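Local coordinates for protein pyruvate carboxylase n-terminal domain (Aquifex aeolicus, PDB 1ULZ) that forms the biotin carboxylase subunit of pyruvate carboxylase, a chain that contains a domain of the ATP-grasp family, at residues 169-172 against 173-177. The protein carries 1 engineered substitution. Sequence-based numbering, arbitrary orientation.
Sequences ICRN and EEELV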
loop_
_atom_site.group_PDB
_atom_site.type_symbol
_atom_site.label_atom_id
_atom_site.label_comp_id
_atom_site.label_asym_id
_atom_site.label_seq_id
_atom_site.Cartn_x
_atom_site.Cartn_y
_atom_site.Cartn_z
ATOM N N ILE A 169 -10.234 -27.667 36.245
ATOM C CA ILE A 169 -8.867 -27.876 35.790
ATOM C C ILE A 169 -8.148 -28.854 36.720
ATOM O O ILE A 169 -8.179 -28.700 37.938
ATOM C CB ILE A 169 -8.086 -26.549 35.766
ATOM C CG1 ILE A 169 -8.778 -25.554 34.837
ATOM C CG2 ILE A 169 -6.671 -26.785 35.292
ATOM C CD1 ILE A 169 -8.110 -24.186 34.823
ATOM N N CYS A 170 -7.523 -29.868 36.133
ATOM C CA CYS A 170 -6.778 -30.875 36.887
ATOM C C CYS A 170 -5.324 -30.796 36.399
ATOM O O CYS A 170 -5.038 -31.115 35.245
ATOM C CB CYS A 170 -7.345 -32.273 36.610
ATOM S SG CYS A 170 -9.158 -32.408 36.683
ATOM N N ARG A 171 -4.414 -30.383 37.275
ATOM C CA ARG A 171 -3.009 -30.232 36.899
ATOM C C ARG A 171 -2.103 -31.435 37.170
ATOM O O ARG A 171 -0.940 -31.447 36.771
ATOM C CB ARG A 171 -2.440 -28.976 37.565
ATOM C CG ARG A 171 -3.121 -27.694 37.076
ATOM C CD ARG A 171 -2.457 -26.425 37.606
ATOM N NE ARG A 171 -3.156 -25.225 37.142
ATOM C CZ ARG A 171 -3.065 -24.728 35.910
ATOM N NH1 ARG A 171 -2.296 -25.317 34.998
ATOM N NH2 ARG A 171 -3.752 -23.639 35.583
ATOM N N ASN A 172 -2.643 -32.437 37.853
ATOM C CA ASN A 172 -1.915 -33.665 38.165
ATOM C C ASN A 172 -2.964 -34.705 38.552
ATOM O O ASN A 172 -4.131 -34.360 38.736
ATOM C CB ASN A 172 -0.918 -33.434 39.310
ATOM C CG ASN A 172 -1.566 -32.830 40.536
ATOM O OD1 ASN A 172 -2.473 -33.415 41.126
ATOM N ND2 ASN A 172 -1.105 -31.646 40.923
ATOM N N GLU A 173 -2.563 -35.969 38.675
ATOM C CA GLU A 173 -3.518 -37.025 39.005
ATOM C C GLU A 173 -4.284 -36.831 40.310
ATOM O O GLU A 173 -5.446 -37.217 40.414
ATOM C CB GLU A 173 -2.831 -38.391 39.035
ATOM C CG GLU A 173 -3.829 -39.546 39.018
ATOM C CD GLU A 173 -3.162 -40.907 39.050
ATOM O OE1 GLU A 173 -2.773 -41.363 40.151
ATOM O OE2 GLU A 173 -3.014 -41.515 37.971
ATOM N N GLU A 174 -3.646 -36.244 41.312
ATOM C CA GLU A 174 -4.345 -36.033 42.575
ATOM C C GLU A 174 -5.541 -35.105 42.374
ATOM O O GLU A 174 -6.639 -35.375 42.870
ATOM C CB GLU A 174 -3.412 -35.441 43.627
ATOM C CG GLU A 174 -4.105 -35.277 44.965
ATOM C CD GLU A 174 -4.671 -36.600 45.479
ATOM O OE1 GLU A 174 -3.880 -37.559 45.629
ATOM O OE2 GLU A 174 -5.899 -36.683 45.728
ATOM N N GLU A 175 -5.325 -34.012 41.647
ATOM C CA GLU A 175 -6.405 -33.065 41.381
ATOM C C GLU A 175 -7.506 -33.734 40.565
ATOM O O GLU A 175 -8.692 -33.473 40.779
ATOM C CB GLU A 175 -5.883 -31.842 40.625
ATOM C CG GLU A 175 -4.766 -31.091 41.338
ATOM C CD GLU A 175 -4.676 -29.632 40.914
ATOM O OE1 GLU A 175 -4.965 -29.333 39.732
ATOM O OE2 GLU A 175 -4.313 -28.788 41.765
ATOM N N LEU A 176 -7.113 -34.595 39.632
ATOM C CA LEU A 176 -8.084 -35.300 38.799
ATOM C C LEU A 176 -8.971 -36.159 39.707
ATOM O O LEU A 176 -10.194 -36.109 39.628
ATOM C CB LEU A 176 -7.369 -36.203 37.789
ATOM C CG LEU A 176 -8.093 -36.578 36.489
ATOM C CD1 LEU A 176 -7.710 -38.001 36.104
ATOM C CD2 LEU A 176 -9.597 -36.471 36.646
ATOM N N VAL A 177 -8.340 -36.953 40.564
ATOM C CA VAL A 177 -9.077 -37.820 41.478
ATOM C C VAL A 177 -10.059 -37.021 42.330
ATOM O O VAL A 177 -11.234 -37.373 42.423
ATOM C CB VAL A 177 -8.107 -38.609 42.384
ATOM C CG1 VAL A 177 -8.864 -39.283 43.525
ATOM C CG2 VAL A 177 -7.374 -39.651 41.546
HETATM O O HOH W 1 -6.611 -27.175 39.330
HETATM O O HOH W 2 -2.253 -30.038 43.132
#
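N172 caps helix 173-189 by accepting from the backbone of E175, and the geometry identifies it as the N-cap. OD1 of N172 accepts from E175 N at 3.0 Å, nearly straight at the hydrogen (163°), although the donor stands tilted from the plane of the amide carbonyl. The first torsion of N172 (53°) puts CG between the backbone N and the carbonyl carbon, which carries OD1 to the amide of E175. The main chain continues the turn through L176 N to N172 O (3.1 Å). E175 answers in the reverse direction, but one residue earlier than in a classical capping box: its OE1 takes R171 N at 2.7 Å, on the anti side of the carboxylate and 29° out of its plane. The tightly packed part is the apolar one, where buried C170 rests SG on L176 CA (3.7 Å) and meets the branch methyl L176 CD2 at 4.1 Å. The other side is wet. One water bridges I169 O and E175 OE1, giving that oxygen a second donor; another links N172 ND2 to E175 OE2. R171 runs alongside E175 without a charge contact, NE staying 5.2 Å from OE1 of E175; its guanidinium instead forms a salt bridge with E203. The contact thus forms the turn from edge strand 168-170, paired through C170 with V154 of strand 154-158, into helix 173-189, whose first turn packs E173, L176 and V177 against helix 140-150, with E173 salt-bridged to R148 there.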